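Local coordinates for L-lysine 6-monooxygenase involved in desferrioxamine biosynthesis (Erwinia amylovora CFBP1430, PDB 5O8P), which probably hydroxylates an amino group of cadaverine, as an FAD-containing, NADPH-dependent monooxygenase of desferrioxamine siderophore biosynthesis, at residues G17-G22 against P394-A399; F380-E385 against C400-V405; L23-E28 against D64-A69. All blocks are in the same frame, centred on the assembly; numbering follows the deposited sequence.

Contact 1 of 3, residues G17-G22 against P394-A399; sequences GPFNLG and PDLGMA. With FAD (flavin-adenine dinucleotide), chain C.
The ring of F19 is inserted between the 394-399 loop and FAD. Its rim is closely packed. F19 CD1 lies 3.6 Å from A399 CB, which sits at the ring edge. At the far end F19 CZ meets the carbonyl oxygen P394 O at 3.6 Å, again at the edge and in the ring plane. L396 CD2 approaches F19 CE1 obliquely and also touches P18 CB, each at 3.8 Å. With chi1 at -59°, CG of F19 lies opposite the carbonyl carbon, and the ring extends to these partners. R402 makes a cation-pi contact with the same ring. No hydrogen bond joins the two segments.

The side chains of P394 and D395 form the looser, partly exposed side. Both start away from the helix, and it is their carbonyl oxygens that meet F19. D395 OD1 accepts from G397 N in an Asx turn, which shapes the chain around L396. L396 N then donates to FAD O2 of the flavin at 2.8 Å and 170°. On the helix side, P18 CD lies 3.3 Å from FAD O3P. This is the FAD site of a Rossmann-type fold: a glycine-rich turn and the start of helix 18-27 meet the pyrophosphate, and a C-terminal loop holds the flavin.

Contact 2 of 3, residues F380-E385 against C400-V405; sequences FVQNAE and CYRNSV. With FAD (flavin-adenine dinucleotide), chain C.
The guanidinium of R402 has Q382 CA and N383 N over one face, both offset toward its rim. E385 OE2 lies at its edge. The carboxylate of E385 is turned 82° from the guanidinium, so their salt bridge is not a flat, two-pronged pairing. It rests on one hydrogen bond, R402 NH1 to E385 OE2 at 2.8 Å, reached on the syn side but tilted from the carboxylate plane. The amide of Q382 is also nearly upright to the guanidinium, at 83°. Its OE1 accepts from R402 NE at 2.9 Å, in the carbonyl plane. The arginine leaves its helix extended and bends at chi3 (35°), which brings NE and NH1 to these two acceptors.

Here the loop after strand 379-381 meets helix 399-410. The strand lies in the sheet of the Rossmann-type FAD domain, parallel to strand 155-157. R402 NH1 has a second acceptor in T393 O.

Q382 bridges two helices. Its NE2 donates to N403 OD1 at 2.8 Å and also to N20 OD1 on helix 18-27. E385 OE1 accepts from A384 N, 2.7 Å, which holds the other end of the carboxylate. On the cofactor side, N383 ND2 makes a weak hydrogen bond of 3.4 Å to the phosphate oxygen FAD O2P.

Contact 3 of 3, residues L23-E28 against D64-A69; sequences LACLSE and DLVTLA
C25 and L26 on helix 18-27 meet V66 through one methyl group. V66 CG1 lies against C25 CB and is 3.8 Å from L26 CD2. The side chains of L26 and V66 run past each other in opposite directions. L26 CD2 also reaches A69 CB at 3.9 Å, so this leucine spans V66 and A69. On the other flank, C25 SG rests 4.0 Å from L65 CD1. The contact is apolar throughout, with no hydrogen bond between the segments. V66 has CG1 opposite its carbonyl carbon (chi1 -65°), which puts that methyl on the helix.

The next shell fixes the loop. D64 OD1 accepts from V66 N at 3.1 Å, from above the carboxylate plane. It also takes T67 N at 2.7 Å, on its syn lone pair. These bonds make an Asx turn and an Asx motif. D64 OD2 accepts from T67 OG1 at 2.7 Å, and from L77 N further along. A69 N closes back onto V66 O at 2.9 Å.

Further out, Y106 OH of helix 100-113 bonds to L65 N. K82 of the second subunit bonds to L68 O. On the helix side, Y416 OH is bonded to L26 O. The arrangement is that of a Rossmann-type FAD domain, whose first helix has a loop, itself held by an Asx motif, packed against its last turn.

How the contacts relate
All three contacts are buried. Contact 1 is nearest the chain centre, contact 3 farthest, and the partly exposed P394 and D395 belong to contact 1. Contacts 1 and 3 share helix 18-27. Its first turn faces FAD in contact 1, and its last turn faces the 64-69 loop in contact 3. Contact 2 runs on from contact 1 into helix 399-410. The chemistry changes accordingly. Contact 2 is polar and charged, contact 3 wholly apolar, and contact 1 mixes apolar packing with backbone oxygens. Contacts 1 and 2 both touch the cofactor. Contact 3 does not. All three have residues near the second subunit, and contact 3 has a hydrogen bond to it from K82. L65 of contact 3 packs on P18 O, linking contacts 1 and 3.

Contact 1 of 3, residues G17-G22 against P394-A399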
loop_
_atom_site.group_PDB
_atom_site.type_symbol
_atom_site.label_atom_id
_atom_site.label_comp_id
_atom_site.label_asym_id
_atom_site.label_seq_id
_atom_site.Cartn_x
_atom_site.Cartn_y
_atom_site.Cartn_z
ATOM N N GLY B 17 -8.466 2.946 33.732
ATOM C CA GLY B 17 -7.698 2.816 32.504
ATOM C C GLY B 17 -8.670 2.867 31.358
ATOM O O GLY B 17 -9.849 3.115 31.586
ATOM N N PRO B 18 -8.198 2.627 30.124
ATOM C CA PRO B 18 -9.118 2.645 28.982
ATOM C C PRO B 18 -10.219 1.601 29.070
ATOM O O PRO B 18 -11.319 1.845 28.556
ATOM C CB PRO B 18 -8.213 2.367 27.777
ATOM C CG PRO B 18 -6.814 2.562 28.266
ATOM C CD PRO B 18 -6.832 2.254 29.725
ATOM N N PHE B 19 -9.945 0.479 29.732
ATOM C CA PHE B 19 -10.980 -0.539 29.935
ATOM C C PHE B 19 -12.134 -0.093 30.852
ATOM O O PHE B 19 -13.285 -0.125 30.423
ATOM C CB PHE B 19 -10.367 -1.863 30.415
ATOM C CG PHE B 19 -9.364 -2.429 29.465
ATOM C CD1 PHE B 19 -9.624 -2.485 28.085
ATOM C CD2 PHE B 19 -8.175 -2.936 29.922
ATOM C CE1 PHE B 19 -8.706 -2.999 27.202
ATOM C CE2 PHE B 19 -7.253 -3.466 29.026
ATOM C CZ PHE B 19 -7.518 -3.474 27.675
ATOM N N ASN B 20 -11.847 0.336 32.081
ATOM C CA ASN B 20 -12.920 0.842 32.963
ATOM C C ASN B 20 -13.499 2.163 32.495
ATOM O O ASN B 20 -14.657 2.434 32.769
ATOM C CB ASN B 20 -12.486 0.963 34.421
ATOM C CG ASN B 20 -12.710 -0.308 35.225
ATOM O OD1 ASN B 20 -13.268 -1.271 34.735
ATOM N ND2 ASN B 20 -12.263 -0.313 36.470
ATOM N N LEU B 21 -12.724 2.978 31.786
ATOM C CA LEU B 21 -13.271 4.193 31.176
ATOM C C LEU B 21 -14.303 3.804 30.122
ATOM O O LEU B 21 -15.321 4.476 29.954
ATOM C CB LEU B 21 -12.167 5.051 30.553
ATOM C CG LEU B 21 -12.617 6.375 29.925
ATOM C CD1 LEU B 21 -13.277 7.271 30.964
ATOM C CD2 LEU B 21 -11.457 7.116 29.254
ATOM N N GLY B 22 -14.033 2.713 29.406
ATOM C CA GLY B 22 -15.001 2.129 28.482
ATOM C C GLY B 22 -16.256 1.709 29.200
ATOM O O GLY B 22 -17.344 2.184 28.872
ATOM N N PRO B 394 -5.132 -7.797 26.674
ATOM C CA PRO B 394 -4.761 -6.372 26.601
ATOM C C PRO B 394 -5.290 -5.585 25.380
ATOM O O PRO B 394 -5.010 -4.392 25.269
ATOM C CB PRO B 394 -3.217 -6.403 26.567
ATOM C CG PRO B 394 -2.794 -7.836 26.534
ATOM C CD PRO B 394 -4.006 -8.664 26.275
ATOM N N ASP B 395 -6.036 -6.236 24.490
ATOM C CA ASP B 395 -6.526 -5.641 23.243
ATOM C C ASP B 395 -7.642 -4.641 23.553
ATOM O O ASP B 395 -8.658 -5.012 24.144
ATOM C CB ASP B 395 -7.048 -6.780 22.329
ATOM C CG ASP B 395 -7.150 -6.386 20.843
ATOM O OD1 ASP B 395 -7.346 -5.204 20.518
ATOM O OD2 ASP B 395 -7.059 -7.288 19.983
ATOM N N LEU B 396 -7.453 -3.383 23.159
ATOM C CA LEU B 396 -8.539 -2.391 23.171
ATOM C C LEU B 396 -9.718 -2.836 22.302
ATOM O O LEU B 396 -10.866 -2.482 22.583
ATOM C CB LEU B 396 -8.051 -1.015 22.698
ATOM C CG LEU B 396 -7.054 -0.264 23.580
ATOM C CD1 LEU B 396 -6.685 1.076 22.955
ATOM C CD2 LEU B 396 -7.593 -0.071 24.986
ATOM N N GLY B 397 -9.425 -3.606 21.254
ATOM C CA GLY B 397 -10.428 -4.192 20.371
ATOM C C GLY B 397 -11.412 -5.150 21.004
ATOM O O GLY B 397 -12.493 -5.342 20.455
ATOM N N MET B 398 -11.064 -5.757 22.137
ATOM C CA MET B 398 -12.011 -6.618 22.864
ATOM C C MET B 398 -12.471 -6.032 24.202
ATOM O O MET B 398 -12.972 -6.755 25.069
ATOM C CB MET B 398 -11.415 -8.017 23.021
ATOM C CG MET B 398 -11.256 -8.720 21.683
ATOM S SD MET B 398 -12.818 -9.043 20.818
ATOM C CE MET B 398 -13.405 -10.526 21.669
ATOM N N ALA B 399 -12.348 -4.708 24.328
ATOM C CA ALA B 399 -12.739 -3.994 25.531
ATOM C C ALA B 399 -14.247 -3.904 25.597
ATOM O O ALA B 399 -14.836 -4.194 26.636
ATOM C CB ALA B 399 -12.123 -2.606 25.549
HETATM P PA FAD C . -4.154 1.403 33.022
HETATM O O1A FAD C . -3.585 2.637 32.347
HETATM O O2A FAD C . -3.218 0.439 33.712
HETATM O O5B FAD C . -5.247 1.958 34.074
HETATM C C5B FAD C . -5.193 1.666 35.467
HETATM C C4B FAD C . -5.600 2.847 36.341
HETATM O O4B FAD C . -5.941 2.369 37.651
HETATM C C3B FAD C . -4.470 3.853 36.531
HETATM O O3B FAD C . -4.985 5.173 36.313
HETATM C C2B FAD C . -3.975 3.611 37.956
HETATM O O2B FAD C . -3.470 4.780 38.609
HETATM C C1B FAD C . -5.231 3.117 38.649
HETATM N N9A FAD C . -5.030 2.360 39.914
HETATM C C8A FAD C . -4.221 1.306 40.154
HETATM N N7A FAD C . -4.338 0.903 41.450
HETATM C C5A FAD C . -5.237 1.708 42.057
HETATM C C6A FAD C . -5.837 1.854 43.412
HETATM N N6A FAD C . -5.488 1.025 44.425
HETATM N N1A FAD C . -6.750 2.842 43.605
HETATM C C2A FAD C . -7.116 3.684 42.615
HETATM N N3A FAD C . -6.605 3.612 41.370
HETATM C C4A FAD C . -5.687 2.665 41.035
HETATM N N1 FAD C . -3.352 -1.948 23.357
HETATM C C2 FAD C . -4.042 -1.801 22.195
HETATM O O2 FAD C . -5.013 -2.562 21.986
HETATM N N3 FAD C . -3.719 -0.864 21.276
HETATM C C4 FAD C . -2.685 -0.020 21.453
HETATM O O4 FAD C . -2.404 0.832 20.588
HETATM C C4X FAD C . -1.881 -0.117 22.697
HETATM N N5 FAD C . -0.834 0.703 22.936
HETATM C C5X FAD C . -0.119 0.586 24.080
HETATM C C6 FAD C . 0.952 1.456 24.271
HETATM C C7 FAD C . 1.733 1.398 25.423
HETATM C C7M FAD C . 2.889 2.350 25.605
HETATM C C8 FAD C . 1.409 0.381 26.466
HETATM C C8M FAD C . 2.237 0.297 27.720
HETATM C C9 FAD C . 0.341 -0.498 26.282
HETATM C C9A FAD C . -0.457 -0.449 25.124
HETATM N N10 FAD C . -1.569 -1.328 24.892
HETATM C C10 FAD C . -2.285 -1.169 23.673
HETATM C "C1'" FAD C . -2.009 -2.382 25.847
HETATM C "C2'" FAD C . -3.139 -1.900 26.787
HETATM O "O2'" FAD C . -4.163 -1.218 26.034
HETATM C "C3'" FAD C . -2.652 -0.994 27.934
HETATM O "O3'" FAD C . -1.710 -1.694 28.761
HETATM C "C4'" FAD C . -3.789 -0.474 28.824
HETATM O "O4'" FAD C . -3.392 0.760 29.432
HETATM C "C5'" FAD C . -4.180 -1.458 29.923
HETATM O "O5'" FAD C . -5.517 -1.180 30.343
HETATM P P FAD C . -5.826 -0.779 31.862
HETATM O O1P FAD C . -7.307 -0.479 31.974
HETATM O O2P FAD C . -5.222 -1.899 32.661
HETATM O O3P FAD C . -4.989 0.618 31.865
#

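Contact 2 of 3, residues F380-E385 against C400-V405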
loop_
_atom_site.group_PDB
_atom_site.type_symbol
_atom_site.label_atom_id
_atom_site.label_comp_id
_atom_site.label_asym_id
_atom_site.label_seq_id
_atom_site.Cartn_x
_atom_site.Cartn_y
_atom_site.Cartn_z
ATOM N N PHE B 380 -15.247 -8.830 39.493
ATOM C CA PHE B 380 -14.795 -9.020 38.111
ATOM C C PHE B 380 -13.440 -8.386 37.872
ATOM O O PHE B 380 -13.023 -7.513 38.620
ATOM C CB PHE B 380 -15.812 -8.418 37.150
ATOM C CG PHE B 380 -17.151 -9.068 37.228
ATOM C CD1 PHE B 380 -17.405 -10.231 36.528
ATOM C CD2 PHE B 380 -18.150 -8.534 38.025
ATOM C CE1 PHE B 380 -18.640 -10.843 36.596
ATOM C CE2 PHE B 380 -19.386 -9.132 38.106
ATOM C CZ PHE B 380 -19.628 -10.292 37.395
ATOM N N VAL B 381 -12.770 -8.797 36.804
ATOM C CA VAL B 381 -11.478 -8.207 36.460
ATOM C C VAL B 381 -11.435 -7.812 34.984
ATOM O O VAL B 381 -12.049 -8.471 34.169
ATOM C CB VAL B 381 -10.298 -9.142 36.823
ATOM C CG1 VAL B 381 -10.223 -9.402 38.333
ATOM C CG2 VAL B 381 -10.328 -10.463 36.043
ATOM N N GLN B 382 -10.730 -6.724 34.683
ATOM C CA GLN B 382 -10.465 -6.255 33.321
ATOM C C GLN B 382 -8.956 -6.360 33.167
ATOM O O GLN B 382 -8.232 -5.718 33.920
ATOM C CB GLN B 382 -10.849 -4.785 33.164
ATOM C CG GLN B 382 -12.292 -4.465 33.493
ATOM C CD GLN B 382 -13.084 -4.010 32.297
ATOM O OE1 GLN B 382 -13.121 -4.683 31.277
ATOM N NE2 GLN B 382 -13.727 -2.844 32.413
ATOM N N ASN B 383 -8.474 -7.138 32.194
ATOM C CA ASN B 383 -7.039 -7.226 31.910
ATOM C C ASN B 383 -6.198 -7.824 33.067
ATOM O O ASN B 383 -5.106 -7.334 33.354
ATOM C CB ASN B 383 -6.520 -5.821 31.516
ATOM C CG ASN B 383 -5.165 -5.829 30.788
ATOM O OD1 ASN B 383 -4.861 -6.694 29.952
ATOM N ND2 ASN B 383 -4.349 -4.818 31.098
ATOM N N ALA B 384 -6.683 -8.866 33.726
ATOM C CA ALA B 384 -5.797 -9.718 34.563
ATOM C C ALA B 384 -6.096 -11.213 34.346
ATOM O O ALA B 384 -5.887 -12.048 35.235
ATOM C CB ALA B 384 -5.909 -9.326 36.031
ATOM N N GLU B 385 -6.605 -11.523 33.155
ATOM C CA GLU B 385 -7.086 -12.857 32.802
ATOM C C GLU B 385 -6.362 -13.412 31.563
ATOM O O GLU B 385 -6.875 -14.336 30.936
ATOM C CB GLU B 385 -8.625 -12.839 32.612
ATOM C CG GLU B 385 -9.176 -12.139 31.354
ATOM C CD GLU B 385 -9.326 -10.632 31.446
ATOM O OE1 GLU B 385 -8.731 -10.023 32.343
ATOM O OE2 GLU B 385 -10.016 -10.058 30.586
ATOM N N CYS B 400 -14.874 -3.504 24.492
ATOM C CA CYS B 400 -16.346 -3.480 24.414
ATOM C C CYS B 400 -16.986 -4.866 24.562
ATOM O O CYS B 400 -18.038 -4.971 25.187
ATOM C CB CYS B 400 -16.827 -2.850 23.120
ATOM S SG CYS B 400 -16.743 -1.063 23.115
ATOM N N TYR B 401 -16.363 -5.915 24.002
ATOM C CA TYR B 401 -16.865 -7.275 24.204
ATOM C C TYR B 401 -16.923 -7.570 25.708
ATOM O O TYR B 401 -17.995 -7.894 26.238
ATOM C CB TYR B 401 -16.028 -8.360 23.473
ATOM C CG TYR B 401 -16.470 -9.771 23.841
ATOM C CD1 TYR B 401 -17.663 -10.296 23.347
ATOM C CD2 TYR B 401 -15.729 -10.557 24.730
ATOM C CE1 TYR B 401 -18.112 -11.553 23.735
ATOM C CE2 TYR B 401 -16.151 -11.832 25.095
ATOM C CZ TYR B 401 -17.353 -12.323 24.587
ATOM O OH TYR B 401 -17.838 -13.569 24.920
ATOM N N ARG B 402 -15.783 -7.428 26.384
ATOM C CA ARG B 402 -15.695 -7.759 27.812
ATOM C C ARG B 402 -16.654 -6.886 28.650
ATOM O O ARG B 402 -17.433 -7.403 29.461
ATOM C CB ARG B 402 -14.248 -7.645 28.326
ATOM C CG ARG B 402 -14.009 -8.266 29.703
ATOM C CD ARG B 402 -12.584 -8.149 30.216
ATOM N NE ARG B 402 -11.954 -6.894 29.800
ATOM C CZ ARG B 402 -10.795 -6.766 29.154
ATOM N NH1 ARG B 402 -10.014 -7.811 28.884
ATOM N NH2 ARG B 402 -10.378 -5.548 28.819
ATOM N N ASN B 403 -16.631 -5.579 28.406
ATOM C CA ASN B 403 -17.550 -4.657 29.073
ATOM C C ASN B 403 -19.024 -5.035 28.867
ATOM O O ASN B 403 -19.835 -4.936 29.797
ATOM C CB ASN B 403 -17.296 -3.206 28.616
ATOM C CG ASN B 403 -16.014 -2.621 29.193
ATOM O OD1 ASN B 403 -15.648 -2.912 30.327
ATOM N ND2 ASN B 403 -15.333 -1.790 28.414
ATOM N N SER B 404 -19.360 -5.497 27.664
ATOM C CA SER B 404 -20.724 -5.936 27.372
ATOM C C SER B 404 -21.164 -7.170 28.149
ATOM O O SER B 404 -22.362 -7.273 28.463
ATOM C CB SER B 404 -20.916 -6.171 25.878
ATOM O OG SER B 404 -20.874 -4.940 25.192
ATOM N N VAL B 405 -20.235 -8.088 28.451
ATOM C CA VAL B 405 -20.597 -9.292 29.242
ATOM C C VAL B 405 -20.586 -8.954 30.735
ATOM O O VAL B 405 -21.322 -9.558 31.517
ATOM C CB VAL B 405 -19.769 -10.600 28.920
ATOM C CG1 VAL B 405 -19.172 -10.592 27.512
ATOM C CG2 VAL B 405 -18.685 -10.892 29.942
HETATM P PA FAD C . -4.154 1.403 33.022
HETATM O O1A FAD C . -3.585 2.637 32.347
HETATM O O2A FAD C . -3.218 0.439 33.712
HETATM O O5B FAD C . -5.247 1.958 34.074
HETATM C C5B FAD C . -5.193 1.666 35.467
HETATM C C4B FAD C . -5.600 2.847 36.341
HETATM O O4B FAD C . -5.941 2.369 37.651
HETATM C C3B FAD C . -4.470 3.853 36.531
HETATM O O3B FAD C . -4.985 5.173 36.313
HETATM C C2B FAD C . -3.975 3.611 37.956
HETATM O O2B FAD C . -3.470 4.780 38.609
HETATM C C1B FAD C . -5.231 3.117 38.649
HETATM N N9A FAD C . -5.030 2.360 39.914
HETATM C C8A FAD C . -4.221 1.306 40.154
HETATM N N7A FAD C . -4.338 0.903 41.450
HETATM C C5A FAD C . -5.237 1.708 42.057
HETATM C C6A FAD C . -5.837 1.854 43.412
HETATM N N6A FAD C . -5.488 1.025 44.425
HETATM N N1A FAD C . -6.750 2.842 43.605
HETATM C C2A FAD C . -7.116 3.684 42.615
HETATM N N3A FAD C . -6.605 3.612 41.370
HETATM C C4A FAD C . -5.687 2.665 41.035
HETATM N N1 FAD C . -3.352 -1.948 23.357
HETATM C C2 FAD C . -4.042 -1.801 22.195
HETATM O O2 FAD C . -5.013 -2.562 21.986
HETATM N N3 FAD C . -3.719 -0.864 21.276
HETATM C C4 FAD C . -2.685 -0.020 21.453
HETATM O O4 FAD C . -2.404 0.832 20.588
HETATM C C4X FAD C . -1.881 -0.117 22.697
HETATM N N5 FAD C . -0.834 0.703 22.936
HETATM C C5X FAD C . -0.119 0.586 24.080
HETATM C C6 FAD C . 0.952 1.456 24.271
HETATM C C7 FAD C . 1.733 1.398 25.423
HETATM C C7M FAD C . 2.889 2.350 25.605
HETATM C C8 FAD C . 1.409 0.381 26.466
HETATM C C8M FAD C . 2.237 0.297 27.720
HETATM C C9 FAD C . 0.341 -0.498 26.282
HETATM C C9A FAD C . -0.457 -0.449 25.124
HETATM N N10 FAD C . -1.569 -1.328 24.892
HETATM C C10 FAD C . -2.285 -1.169 23.673
HETATM C "C1'" FAD C . -2.009 -2.382 25.847
HETATM C "C2'" FAD C . -3.139 -1.900 26.787
HETATM O "O2'" FAD C . -4.163 -1.218 26.034
HETATM C "C3'" FAD C . -2.652 -0.994 27.934
HETATM O "O3'" FAD C . -1.710 -1.694 28.761
HETATM C "C4'" FAD C . -3.789 -0.474 28.824
HETATM O "O4'" FAD C . -3.392 0.760 29.432
HETATM C "C5'" FAD C . -4.180 -1.458 29.923
HETATM O "O5'" FAD C . -5.517 -1.180 30.343
HETATM P P FAD C . -5.826 -0.779 31.862
HETATM O O1P FAD C . -7.307 -0.479 31.974
HETATM O O2P FAD C . -5.222 -1.899 32.661
HETATM O O3P FAD C . -4.989 0.618 31.865
#

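Contact 3 of 3, residues L23-E28 against D64-A69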
loop_
_atom_site.group_PDB
_atom_site.type_symbol
_atom_site.label_atom_id
_atom_site.label_comp_id
_atom_site.label_asym_id
_atom_site.label_seq_id
_atom_site.Cartn_x
_atom_site.Cartn_y
_atom_site.Cartn_z
ATOM N N LEU B 23 -16.104 0.847 30.203
ATOM C CA LEU B 23 -17.247 0.412 31.024
ATOM C C LEU B 23 -18.072 1.599 31.515
ATOM O O LEU B 23 -19.306 1.544 31.525
ATOM C CB LEU B 23 -16.786 -0.419 32.225
ATOM C CG LEU B 23 -17.862 -1.125 33.056
ATOM C CD1 LEU B 23 -18.844 -1.875 32.188
ATOM C CD2 LEU B 23 -17.212 -2.070 34.050
ATOM N N ALA B 24 -17.387 2.677 31.897
ATOM C CA ALA B 24 -18.050 3.877 32.385
ATOM C C ALA B 24 -18.918 4.537 31.328
ATOM O O ALA B 24 -20.057 4.909 31.627
ATOM C CB ALA B 24 -17.034 4.867 32.920
ATOM N N CYS B 25 -18.400 4.684 30.109
ATOM C CA CYS B 25 -19.201 5.255 29.020
ATOM C C CYS B 25 -20.373 4.360 28.653
ATOM O O CYS B 25 -21.443 4.830 28.305
ATOM C CB CYS B 25 -18.365 5.464 27.768
ATOM S SG CYS B 25 -16.904 6.484 27.958
ATOM N N LEU B 26 -20.153 3.058 28.701
ATOM C CA LEU B 26 -21.202 2.113 28.374
ATOM C C LEU B 26 -22.247 2.038 29.467
ATOM O O LEU B 26 -23.418 1.884 29.147
ATOM C CB LEU B 26 -20.628 0.728 28.062
ATOM C CG LEU B 26 -19.827 0.651 26.756
ATOM C CD1 LEU B 26 -19.180 -0.720 26.600
ATOM C CD2 LEU B 26 -20.702 0.959 25.552
ATOM N N SER B 27 -21.838 2.161 30.740
ATOM C CA SER B 27 -22.787 2.059 31.874
ATOM C C SER B 27 -23.586 3.323 32.154
ATOM O O SER B 27 -24.706 3.212 32.625
ATOM C CB SER B 27 -22.101 1.587 33.158
ATOM O OG SER B 27 -20.962 2.331 33.482
ATOM N N GLU B 28 -23.037 4.508 31.870
ATOM C CA GLU B 28 -23.729 5.777 32.187
ATOM C C GLU B 28 -25.204 5.849 31.744
ATOM O O GLU B 28 -26.062 6.132 32.580
ATOM C CB GLU B 28 -22.979 7.006 31.656
ATOM C CG GLU B 28 -23.242 8.272 32.481
ATOM C CD GLU B 28 -22.618 9.543 31.914
ATOM O OE1 GLU B 28 -22.492 9.627 30.670
ATOM O OE2 GLU B 28 -22.267 10.466 32.705
ATOM N N ASP B 64 -12.545 2.091 20.022
ATOM C CA ASP B 64 -12.549 3.235 20.897
ATOM C C ASP B 64 -13.242 2.749 22.188
ATOM O O ASP B 64 -13.181 1.564 22.499
ATOM C CB ASP B 64 -13.252 4.423 20.202
ATOM C CG ASP B 64 -14.737 4.154 19.859
ATOM O OD1 ASP B 64 -15.309 3.128 20.278
ATOM O OD2 ASP B 64 -15.342 4.983 19.152
ATOM N N LEU B 65 -13.911 3.626 22.930
ATOM C CA LEU B 65 -14.434 3.247 24.242
ATOM C C LEU B 65 -15.754 2.470 24.172
ATOM O O LEU B 65 -16.079 1.706 25.094
ATOM C CB LEU B 65 -14.585 4.505 25.096
ATOM C CG LEU B 65 -13.269 5.253 25.368
ATOM C CD1 LEU B 65 -13.505 6.699 25.780
ATOM C CD2 LEU B 65 -12.466 4.518 26.436
ATOM N N VAL B 66 -16.472 2.637 23.057
ATOM C CA VAL B 66 -17.893 2.274 22.945
ATOM C C VAL B 66 -18.375 1.657 21.619
ATOM O O VAL B 66 -19.266 0.803 21.641
ATOM C CB VAL B 66 -18.782 3.508 23.228
ATOM C CG1 VAL B 66 -18.617 3.962 24.673
ATOM C CG2 VAL B 66 -18.476 4.661 22.287
ATOM N N THR B 67 -17.816 2.086 20.482
ATOM C CA THR B 67 -18.344 1.747 19.150
ATOM C C THR B 67 -18.610 0.244 18.891
ATOM O O THR B 67 -19.582 -0.081 18.223
ATOM C CB THR B 67 -17.466 2.356 18.020
ATOM O OG1 THR B 67 -17.506 3.785 18.072
ATOM C CG2 THR B 67 -17.955 1.975 16.654
ATOM N N LEU B 68 -17.793 -0.674 19.405
ATOM C CA LEU B 68 -18.025 -2.106 19.125
ATOM C C LEU B 68 -19.183 -2.691 19.916
ATOM O O LEU B 68 -19.624 -3.797 19.641
ATOM C CB LEU B 68 -16.754 -2.945 19.319
ATOM C CG LEU B 68 -15.612 -2.643 18.324
ATOM C CD1 LEU B 68 -14.396 -3.506 18.589
ATOM C CD2 LEU B 68 -16.033 -2.769 16.873
ATOM N N ALA B 69 -19.643 -1.965 20.924
ATOM C CA ALA B 69 -20.866 -2.303 21.639
ATOM C C ALA B 69 -22.038 -1.428 21.208
ATOM O O ALA B 69 -23.174 -1.898 21.201
ATOM C CB ALA B 69 -20.641 -2.151 23.131
#